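Local coordinates for In2-1 family protein, glutathione transferase lambda3 (Populus trichocarpa, PDB 4PQI), which binds glutathione and probably acts as a monomeric thiol transferase of the plant Lambda class of glutathione transferases, at residues A[52-57]-A[111-116]; A[6-11]-A[216-221]; A[43-48]-A[222-227]. All blocks are in the same frame, centred on the assembly; numbering follows the deposited sequence.

Interaction 1: residues A[52-57]-A[111-116]; sequences NFKGLQ and PSLLPK. With CA (calcium ion), chain E.
Phe-53 and Lys-54, in the last turn of helix 42-54 of the thioredoxin-like domain, pack against Pro-111 and Leu-113 of the linker that leads to the helical domain of this glutathione transferase fold. The apolar part centres on the Phe-53 ring. With CG anti to the backbone N (chi1 -166°), the ring swings toward the linker; its CD2 lies 3.5 Å from Leu-113 CD2, and CE2 is 4.0 Å from Pro-111 CG. Leu-113 CD1 also rests 3.8 Å from Lys-54 CG, so Leu-113 CD2 lies against the ring while CD1 reaches the aliphatic chain as well.

The polar part is one bond. Bent at chi3 and chi4, the lysine chain curls back until NZ donates to Pro-111 O at 2.9 Å, from 47° above the carbonyl plane. Glu-105 forms a salt bridge with the same ammonium and also accepts from Leu-113 N. A methionine in place of Lys-54 would probably leave Pro-111 O without this donor and take a positive charge away from Glu-105.

Beyond the contact the helix ends in a Schellman motif at Gly-55, whose positive phi (82°) suits glycine. A calcium ion, also bound by Glu-59, is held 2.4 Å from Gly-55 O.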
loop_
_atom_site.group_PDB
_atom_site.type_symbol
_atom_site.label_atom_id
_atom_site.label_comp_id
_atom_site.label_asym_id
_atom_site.label_seq_id
_atom_site.Cartn_x
_atom_site.Cartn_y
_atom_site.Cartn_z
ATOM N N ASN A 52 5.982 0.750 9.274
ATOM C CA ASN A 52 7.035 1.747 9.379
ATOM C C ASN A 52 6.559 2.979 10.152
ATOM O O ASN A 52 7.175 3.375 11.145
ATOM C CB ASN A 52 7.541 2.136 7.980
ATOM C CG ASN A 52 8.292 0.995 7.274
ATOM O OD1 ASN A 52 8.503 -0.077 7.846
ATOM N ND2 ASN A 52 8.686 1.226 6.021
ATOM N N PHE A 53 5.457 3.569 9.706
ATOM C CA PHE A 53 4.940 4.787 10.328
ATOM C C PHE A 53 4.667 4.643 11.831
ATOM O O PHE A 53 5.040 5.511 12.621
ATOM C CB PHE A 53 3.683 5.266 9.609
ATOM C CG PHE A 53 3.292 6.662 9.966
ATOM C CD1 PHE A 53 3.774 7.741 9.231
ATOM C CD2 PHE A 53 2.451 6.906 11.043
ATOM C CE1 PHE A 53 3.422 9.040 9.558
ATOM C CE2 PHE A 53 2.093 8.208 11.380
ATOM C CZ PHE A 53 2.575 9.272 10.631
ATOM N N LYS A 54 4.043 3.540 12.232
ATOM C CA LYS A 54 3.710 3.344 13.640
ATOM C C LYS A 54 4.933 2.995 14.504
ATOM O O LYS A 54 4.856 2.982 15.740
ATOM C CB LYS A 54 2.577 2.316 13.799
ATOM C CG LYS A 54 1.289 2.693 13.071
ATOM C CD LYS A 54 0.109 1.758 13.423
ATOM C CE LYS A 54 -0.241 1.811 14.901
ATOM N NZ LYS A 54 -1.194 2.918 15.228
ATOM N N GLY A 55 6.064 2.750 13.848
ATOM C CA GLY A 55 7.312 2.458 14.528
ATOM C C GLY A 55 7.380 1.006 14.937
ATOM O O GLY A 55 7.965 0.682 15.964
ATOM N N LEU A 56 6.771 0.133 14.139
ATOM C CA LEU A 56 6.703 -1.295 14.466
ATOM C C LEU A 56 7.714 -2.171 13.709
ATOM O O LEU A 56 7.488 -3.363 13.519
ATOM C CB LEU A 56 5.287 -1.826 14.229
ATOM C CG LEU A 56 4.166 -1.079 14.956
ATOM C CD1 LEU A 56 2.779 -1.509 14.460
ATOM C CD2 LEU A 56 4.285 -1.281 16.458
ATOM N N GLN A 57 8.835 -1.591 13.301
ATOM C CA GLN A 57 9.807 -2.327 12.492
ATOM C C GLN A 57 10.508 -3.460 13.244
ATOM O O GLN A 57 10.701 -4.548 12.692
ATOM C CB GLN A 57 10.819 -1.375 11.873
ATOM C CG GLN A 57 10.189 -0.416 10.869
ATOM C CD GLN A 57 11.072 0.789 10.601
ATOM O OE1 GLN A 57 11.032 1.767 11.339
ATOM N NE2 GLN A 57 11.891 0.711 9.555
ATOM N N PRO A 111 1.787 5.941 16.798
ATOM C CA PRO A 111 0.935 7.080 16.443
ATOM C C PRO A 111 -0.272 6.668 15.617
ATOM O O PRO A 111 -0.229 5.678 14.884
ATOM C CB PRO A 111 1.853 7.956 15.584
ATOM C CG PRO A 111 2.916 7.038 15.097
ATOM C CD PRO A 111 3.145 6.100 16.251
ATOM N N SER A 112 -1.329 7.464 15.723
ATOM C CA SER A 112 -2.619 7.162 15.121
ATOM C C SER A 112 -2.609 7.328 13.604
ATOM O O SER A 112 -2.047 8.281 13.078
ATOM C CB SER A 112 -3.700 8.061 15.737
ATOM O OG SER A 112 -4.944 7.387 15.798
ATOM N N LEU A 113 -3.225 6.375 12.911
ATOM C CA LEU A 113 -3.427 6.475 11.472
ATOM C C LEU A 113 -4.919 6.518 11.107
ATOM O O LEU A 113 -5.292 6.313 9.949
ATOM C CB LEU A 113 -2.707 5.332 10.737
ATOM C CG LEU A 113 -1.184 5.523 10.655
ATOM C CD1 LEU A 113 -0.503 4.285 10.102
ATOM C CD2 LEU A 113 -0.841 6.755 9.805
ATOM N N LEU A 114 -5.766 6.753 12.107
ATOM C CA LEU A 114 -7.177 7.084 11.885
ATOM C C LEU A 114 -7.545 8.185 12.870
ATOM O O LEU A 114 -7.264 8.062 14.058
ATOM C CB LEU A 114 -8.093 5.875 12.099
ATOM C CG LEU A 114 -8.200 4.843 10.973
ATOM C CD1 LEU A 114 -9.044 3.671 11.423
ATOM C CD2 LEU A 114 -8.792 5.465 9.706
ATOM N N PRO A 115 -8.151 9.277 12.380
ATOM C CA PRO A 115 -8.513 10.375 13.274
ATOM C C PRO A 115 -9.751 10.002 14.071
ATOM O O PRO A 115 -10.381 8.990 13.766
ATOM C CB PRO A 115 -8.827 11.517 12.308
ATOM C CG PRO A 115 -9.327 10.832 11.089
ATOM C CD PRO A 115 -8.537 9.550 10.984
ATOM N N LYS A 116 -10.088 10.809 15.074
ATOM C CA LYS A 116 -11.195 10.504 15.974
ATOM C C LYS A 116 -12.519 11.054 15.442
ATOM O O LYS A 116 -13.575 10.459 15.665
ATOM C CB LYS A 116 -10.904 11.039 17.382
ATOM C CG LYS A 116 -11.956 10.670 18.430
ATOM C CD LYS A 116 -11.458 10.879 19.857
ATOM C CE LYS A 116 -12.507 10.441 20.885
ATOM N NZ LYS A 116 -11.955 10.360 22.273
HETATM CA CA CA E . 9.016 -0.348 17.844
HETATM O O HOH W 1 11.087 -1.488 19.057
HETATM O O HOH W 2 10.527 -0.721 16.141
HETATM O O HOH W 3 9.801 1.961 18.395
HETATM O O HOH W 4 6.998 0.347 19.160
#

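Interaction 2: residues A[6-11]-A[216-221]; sequences ALDKSV and NKIEAY
Asp-8 reaches Ala-220 with its carboxylate, joining the N-terminal extension, just past helix 4-7, to the first turn of the short helix 219-222 in the helical domain of the glutathione transferase fold. Its own loop is an Asx turn, in which OD1 accepts from the backbone N of Ser-10.

The CB of Asp-8 points toward segment 216-221, and CG, anti to the backbone N (chi1 -170°), delivers the carboxylate to the start of the helix. CG itself lies 3.7 Å from the CB of Ala-220, a methyl that sits against the carboxylate. At the tip the two oxygens have separate tasks. OD1 serves the local turn: Ser-10 N donates to it at 3.0 Å with a fairly straight N-H...O angle of 159°, and Ser-10 OG donates as well. Both donors come from the same face of the carboxylate, above its plane, so this oxygen is gripped twice from one side.

OD2 faces across the contact. Ala-220 N donates to its syn lone pair at 2.8 Å, though the bond is bent, at 143°. A water then extends the grip by one residue: it donates to OD2 and accepts from Glu-219 N at 2.7 Å. The carboxylate thus meets two amides at the N-terminus of a helix, one directly and one through water, where the helix end would be expected to favour its negative charge. Glu-219 directs its own acid away, to a salt bridge with Lys-222.

Nearby, Ser-5 OG bonds to Lys-217 O, a second tie between the extension and this region. The CG2 methyl of Ile-218 also packs on the carboxylate, 3.5 Å from Asp-8 OD2.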
loop_
_atom_site.group_PDB
_atom_site.type_symbol
_atom_site.label_atom_id
_atom_site.label_comp_id
_atom_site.label_asym_id
_atom_site.label_seq_id
_atom_site.Cartn_x
_atom_site.Cartn_y
_atom_site.Cartn_z
ATOM N N ALA A 6 6.799 14.673 10.905
ATOM C CA ALA A 6 7.136 14.812 12.317
ATOM C C ALA A 6 6.569 13.653 13.144
ATOM O O ALA A 6 7.182 13.213 14.119
ATOM C CB ALA A 6 6.638 16.149 12.854
ATOM N N LEU A 7 5.403 13.154 12.734
ATOM C CA LEU A 7 4.673 12.138 13.491
ATOM C C LEU A 7 5.184 10.720 13.191
ATOM O O LEU A 7 4.952 9.789 13.963
ATOM C CB LEU A 7 3.174 12.261 13.188
ATOM C CG LEU A 7 2.148 11.734 14.194
ATOM C CD1 LEU A 7 2.430 12.261 15.601
ATOM C CD2 LEU A 7 0.750 12.132 13.741
ATOM N N ASP A 8 5.894 10.589 12.071
ATOM C CA ASP A 8 6.448 9.327 11.569
ATOM C C ASP A 8 7.454 8.704 12.547
ATOM O O ASP A 8 8.399 9.355 12.961
ATOM C CB ASP A 8 7.133 9.628 10.231
ATOM C CG ASP A 8 7.543 8.392 9.469
ATOM O OD1 ASP A 8 7.410 7.261 9.986
ATOM O OD2 ASP A 8 8.009 8.562 8.325
ATOM N N LYS A 9 7.261 7.440 12.905
ATOM C CA LYS A 9 8.159 6.796 13.862
ATOM C C LYS A 9 9.125 5.811 13.205
ATOM O O LYS A 9 9.818 5.060 13.889
ATOM C CB LYS A 9 7.371 6.116 14.989
ATOM C CG LYS A 9 6.941 7.060 16.113
ATOM C CD LYS A 9 8.122 7.495 16.945
ATOM C CE LYS A 9 7.716 8.481 18.027
ATOM N NZ LYS A 9 8.900 8.947 18.807
ATOM N N SER A 10 9.182 5.837 11.878
ATOM C CA SER A 10 10.023 4.909 11.124
ATOM C C SER A 10 11.490 5.271 11.237
ATOM O O SER A 10 11.845 6.427 11.440
ATOM C CB SER A 10 9.634 4.894 9.641
ATOM O OG SER A 10 9.995 6.124 9.027
ATOM N N VAL A 11 12.340 4.262 11.092
ATOM C CA VAL A 11 13.777 4.471 10.981
ATOM C C VAL A 11 14.285 3.786 9.703
ATOM O O VAL A 11 13.623 2.883 9.177
ATOM C CB VAL A 11 14.514 3.917 12.219
ATOM C CG1 VAL A 11 14.154 4.732 13.461
ATOM C CG2 VAL A 11 14.193 2.436 12.427
ATOM N N ASN A 216 4.669 11.751 -0.417
ATOM C CA ASN A 216 6.074 11.502 -0.710
ATOM C C ASN A 216 7.111 12.168 0.209
ATOM O O ASN A 216 8.300 11.854 0.116
ATOM C CB ASN A 216 6.399 11.813 -2.175
ATOM C CG ASN A 216 6.224 10.604 -3.075
ATOM O OD1 ASN A 216 7.120 9.772 -3.193
ATOM N ND2 ASN A 216 5.062 10.497 -3.702
ATOM N N LYS A 217 6.679 13.070 1.086
ATOM C CA LYS A 217 7.591 13.659 2.070
ATOM C C LYS A 217 7.791 12.722 3.270
ATOM O O LYS A 217 8.693 12.911 4.099
ATOM C CB LYS A 217 7.067 15.009 2.569
ATOM C CG LYS A 217 6.842 16.046 1.479
ATOM C CD LYS A 217 6.361 17.362 2.093
ATOM C CE LYS A 217 5.804 18.308 1.035
ATOM N NZ LYS A 217 5.279 19.568 1.662
ATOM N N ILE A 218 6.949 11.703 3.355
ATOM C CA ILE A 218 6.941 10.844 4.523
ATOM C C ILE A 218 7.926 9.683 4.387
ATOM O O ILE A 218 7.787 8.839 3.505
ATOM C CB ILE A 218 5.515 10.331 4.797
ATOM C CG1 ILE A 218 4.548 11.518 4.917
ATOM C CG2 ILE A 218 5.486 9.442 6.041
ATOM C CD1 ILE A 218 3.098 11.117 4.947
ATOM N N GLU A 219 8.916 9.654 5.274
ATOM C CA GLU A 219 9.970 8.640 5.253
ATOM C C GLU A 219 9.425 7.211 5.286
ATOM O O GLU A 219 9.944 6.331 4.600
ATOM C CB GLU A 219 10.930 8.844 6.428
ATOM C CG GLU A 219 11.714 10.143 6.375
ATOM C CD GLU A 219 12.583 10.242 5.135
ATOM O OE1 GLU A 219 12.998 9.185 4.609
ATOM O OE2 GLU A 219 12.843 11.377 4.678
ATOM N N ALA A 220 8.386 6.986 6.082
ATOM C CA ALA A 220 7.792 5.659 6.196
ATOM C C ALA A 220 7.393 5.133 4.815
ATOM O O ALA A 220 7.576 3.955 4.513
ATOM C CB ALA A 220 6.588 5.699 7.119
ATOM N N TYR A 221 6.865 6.022 3.977
ATOM C CA TYR A 221 6.494 5.645 2.619
ATOM C C TYR A 221 7.694 5.516 1.679
ATOM O O TYR A 221 7.785 4.533 0.954
ATOM C CB TYR A 221 5.482 6.625 2.029
ATOM C CG TYR A 221 5.244 6.434 0.538
ATOM C CD1 TYR A 221 4.753 5.231 0.039
ATOM C CD2 TYR A 221 5.508 7.459 -0.363
ATOM C CE1 TYR A 221 4.526 5.056 -1.318
ATOM C CE2 TYR A 221 5.297 7.292 -1.713
ATOM C CZ TYR A 221 4.800 6.087 -2.186
ATOM O OH TYR A 221 4.588 5.927 -3.536
HETATM O O HOH W 5 8.652 11.231 7.460
#

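Interaction 3: residues A[43-48]-A[222-227]; sequences FAQRVW and KQTKTD. With GSH (glutathione), chain B.
Thr-224 sets its methyl over Trp-48 and its hydroxyl against Gln-45, bringing a type I turn (Lys-222 to Lys-225) of the helical domain onto helix 42-54, which belongs to the thioredoxin-like domain and carries part of the glutathione site. In the first shell, CG2 makes a CH-pi contact with the five-membered ring of the indole, 3.4 Å from its centroid and only 9° off the normal. CB and CA continue toward the six-membered ring, with Thr-224 CB 3.6 Å from Trp-48 CE3. The other branch is polar: Gln-45 NE2 donates to Thr-224 OG1 at 2.9 Å, nearly straight at 165°, and OG1 lies close to the amide plane.

Both Gln-45 and Trp-48 have CG anti to the backbone N (chi1 -171° for Gln-45), and being three residues apart they offer amide and ring to the same threonine. A second shell fixes these groups. Gln-45 OE1 accepts from Arg-188 and its NE2 also donates to Glu-187, both on helix 177-197, so the buried amide is held at each end. Thr-224 OG1 in turn bonds to Tyr-221 O, while the ring of Tyr-39 meets the indole.

At the N-terminal start of helix 42-54, Phe-43 lines the glutathione pocket: the ligand's CB1 stands over the centre of its ring, 3.8 Å above the plane.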
loop_
_atom_site.group_PDB
_atom_site.type_symbol
_atom_site.label_atom_id
_atom_site.label_comp_id
_atom_site.label_asym_id
_atom_site.label_seq_id
_atom_site.Cartn_x
_atom_site.Cartn_y
_atom_site.Cartn_z
ATOM N N PHE A 43 -0.143 -4.446 -2.573
ATOM C CA PHE A 43 -1.043 -4.769 -1.457
ATOM C C PHE A 43 -0.225 -4.906 -0.175
ATOM O O PHE A 43 -0.593 -4.356 0.868
ATOM C CB PHE A 43 -1.845 -6.044 -1.716
ATOM C CG PHE A 43 -2.804 -5.934 -2.871
ATOM C CD1 PHE A 43 -4.054 -5.350 -2.702
ATOM C CD2 PHE A 43 -2.454 -6.421 -4.129
ATOM C CE1 PHE A 43 -4.941 -5.248 -3.771
ATOM C CE2 PHE A 43 -3.330 -6.323 -5.195
ATOM C CZ PHE A 43 -4.579 -5.730 -5.017
ATOM N N ALA A 44 0.890 -5.628 -0.268
ATOM C CA ALA A 44 1.818 -5.746 0.852
ATOM C C ALA A 44 2.435 -4.391 1.229
ATOM O O ALA A 44 2.664 -4.107 2.405
ATOM C CB ALA A 44 2.914 -6.756 0.522
ATOM N N GLN A 45 2.706 -3.554 0.229
ATOM C CA GLN A 45 3.274 -2.246 0.508
ATOM C C GLN A 45 2.408 -1.454 1.480
ATOM O O GLN A 45 2.941 -0.768 2.344
ATOM C CB GLN A 45 3.484 -1.445 -0.771
ATOM C CG GLN A 45 4.266 -0.159 -0.547
ATOM C CD GLN A 45 4.485 0.600 -1.825
ATOM O OE1 GLN A 45 3.955 0.222 -2.877
ATOM N NE2 GLN A 45 5.291 1.660 -1.761
ATOM N N ARG A 46 1.086 -1.564 1.340
ATOM C CA ARG A 46 0.166 -0.950 2.300
ATOM C C ARG A 46 0.572 -1.299 3.729
ATOM O O ARG A 46 0.704 -0.429 4.571
ATOM C CB ARG A 46 -1.264 -1.414 2.060
ATOM C CG ARG A 46 -1.953 -0.842 0.837
ATOM C CD ARG A 46 -3.201 -1.661 0.521
ATOM N NE ARG A 46 -4.073 -1.033 -0.480
ATOM C CZ ARG A 46 -5.146 -1.618 -1.009
ATOM N NH1 ARG A 46 -5.473 -2.862 -0.661
ATOM N NH2 ARG A 46 -5.885 -0.974 -1.903
ATOM N N VAL A 47 0.782 -2.583 4.001
ATOM C CA VAL A 47 1.064 -2.993 5.369
ATOM C C VAL A 47 2.463 -2.544 5.767
ATOM O O VAL A 47 2.699 -2.113 6.910
ATOM C CB VAL A 47 0.915 -4.511 5.543
ATOM C CG1 VAL A 47 1.011 -4.876 7.013
ATOM C CG2 VAL A 47 -0.417 -4.978 4.956
ATOM N N TRP A 48 3.385 -2.613 4.812
ATOM C CA TRP A 48 4.756 -2.159 5.022
ATOM C C TRP A 48 4.840 -0.699 5.509
ATOM O O TRP A 48 5.502 -0.404 6.500
ATOM C CB TRP A 48 5.531 -2.347 3.723
ATOM C CG TRP A 48 7.011 -2.186 3.823
ATOM C CD1 TRP A 48 7.748 -1.883 4.938
ATOM C CD2 TRP A 48 7.946 -2.312 2.748
ATOM N NE1 TRP A 48 9.078 -1.818 4.617
ATOM C CE2 TRP A 48 9.227 -2.079 3.280
ATOM C CE3 TRP A 48 7.820 -2.597 1.384
ATOM C CZ2 TRP A 48 10.379 -2.126 2.492
ATOM C CZ3 TRP A 48 8.960 -2.648 0.611
ATOM C CH2 TRP A 48 10.220 -2.408 1.161
ATOM N N LYS A 222 8.590 6.511 1.683
ATOM C CA LYS A 222 9.701 6.554 0.733
ATOM C C LYS A 222 10.544 5.288 0.784
ATOM O O LYS A 222 10.947 4.770 -0.257
ATOM C CB LYS A 222 10.587 7.787 0.967
ATOM C CG LYS A 222 9.944 9.101 0.548
ATOM C CD LYS A 222 10.952 10.249 0.562
ATOM C CE LYS A 222 11.403 10.555 1.971
ATOM N NZ LYS A 222 12.265 11.767 2.049
ATOM N N GLN A 223 10.785 4.799 2.003
ATOM C CA GLN A 223 11.496 3.549 2.259
ATOM C C GLN A 223 10.925 2.316 1.545
ATOM O O GLN A 223 11.616 1.312 1.425
ATOM C CB GLN A 223 11.528 3.269 3.769
ATOM C CG GLN A 223 12.302 4.285 4.570
ATOM C CD GLN A 223 12.360 3.952 6.041
ATOM O OE1 GLN A 223 12.021 2.840 6.454
ATOM N NE2 GLN A 223 12.792 4.920 6.850
ATOM N N THR A 224 9.672 2.381 1.090
ATOM C CA THR A 224 8.999 1.187 0.568
ATOM C C THR A 224 8.787 1.219 -0.946
ATOM O O THR A 224 8.285 0.253 -1.534
ATOM C CB THR A 224 7.616 1.014 1.208
ATOM O OG1 THR A 224 6.758 2.038 0.715
ATOM C CG2 THR A 224 7.712 1.109 2.721
ATOM N N LYS A 225 9.176 2.328 -1.571
ATOM C CA LYS A 225 8.931 2.537 -2.998
ATOM C C LYS A 225 9.663 1.556 -3.920
ATOM O O LYS A 225 10.822 1.208 -3.696
ATOM C CB LYS A 225 9.234 3.989 -3.399
ATOM C CG LYS A 225 8.144 4.953 -2.943
ATOM C CD LYS A 225 8.433 6.399 -3.332
ATOM C CE LYS A 225 8.018 6.685 -4.758
ATOM N NZ LYS A 225 8.121 8.135 -5.061
ATOM N N THR A 226 8.961 1.147 -4.975
ATOM C CA THR A 226 9.416 0.124 -5.909
ATOM C C THR A 226 10.243 0.728 -7.052
ATOM O O THR A 226 10.179 1.932 -7.311
ATOM C CB THR A 226 8.194 -0.667 -6.467
ATOM O OG1 THR A 226 8.620 -1.916 -7.028
ATOM C CG2 THR A 226 7.432 0.151 -7.512
ATOM N N ASP A 227 11.022 -0.113 -7.726
ATOM C CA ASP A 227 11.861 0.318 -8.848
ATOM C C ASP A 227 11.003 0.686 -10.064
ATOM O O ASP A 227 10.313 -0.178 -10.620
ATOM C CB ASP A 227 12.829 -0.809 -9.214
ATOM C CG ASP A 227 13.950 -0.353 -10.127
ATOM O OD1 ASP A 227 15.100 -0.788 -9.892
ATOM O OD2 ASP A 227 13.692 0.425 -11.076
HETATM N N1 GSH B . -6.856 -8.896 -1.796
HETATM C CA1 GSH B . -5.498 -9.241 -1.402
HETATM C C1 GSH B . -4.973 -8.227 -0.416
HETATM O O11 GSH B . -4.222 -8.553 0.531
HETATM O O12 GSH B . -5.303 -7.031 -0.514
HETATM C CB1 GSH B . -4.621 -9.315 -2.650
HETATM C CG1 GSH B . -3.148 -9.555 -2.333
HETATM C CD1 GSH B . -2.455 -10.008 -3.601
HETATM O OE1 GSH B . -3.208 -10.283 -4.750
HETATM N N2 GSH B . -1.131 -10.131 -3.626
HETATM C CA2 GSH B . -0.501 -10.600 -4.849
HETATM C C2 GSH B . -0.146 -12.057 -4.754
HETATM O O2 GSH B . 0.234 -12.620 -3.525
HETATM C CB2 GSH B . 0.756 -9.786 -5.140
HETATM S SG2 GSH B . 0.383 -8.246 -6.008
HETATM N N3 GSH B . -0.189 -12.773 -5.866
HETATM C CA3 GSH B . 0.552 -14.015 -5.970
HETATM C C3 GSH B . -0.394 -15.154 -6.259
HETATM O O31 GSH B . 0.032 -16.333 -6.339
HETATM O O32 GSH B . -1.619 -14.921 -6.417
#

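How the interactions relate
Helix 42-54 is common to interactions 1 and 3: its C-terminal end meets the interdomain linker in the first, while an earlier part meets the turn after helix 219-222 in the third. Both are buried and rest on aromatic side chains, each with one polar bond across. Interaction 2 is only partly buried and mainly polar, a carboxylate and a water meeting helix amides, and it uses the N-terminal extension. That extension also touches the same helix, through a probable hydrogen bond between Phe-53 O and Lys-9 N, while Asn-216 and Lys-225 join interactions 2 and 3. The centre of interaction 3 is about 6 Å from the centre of the chain, against about 14 Å for the centres of the other two.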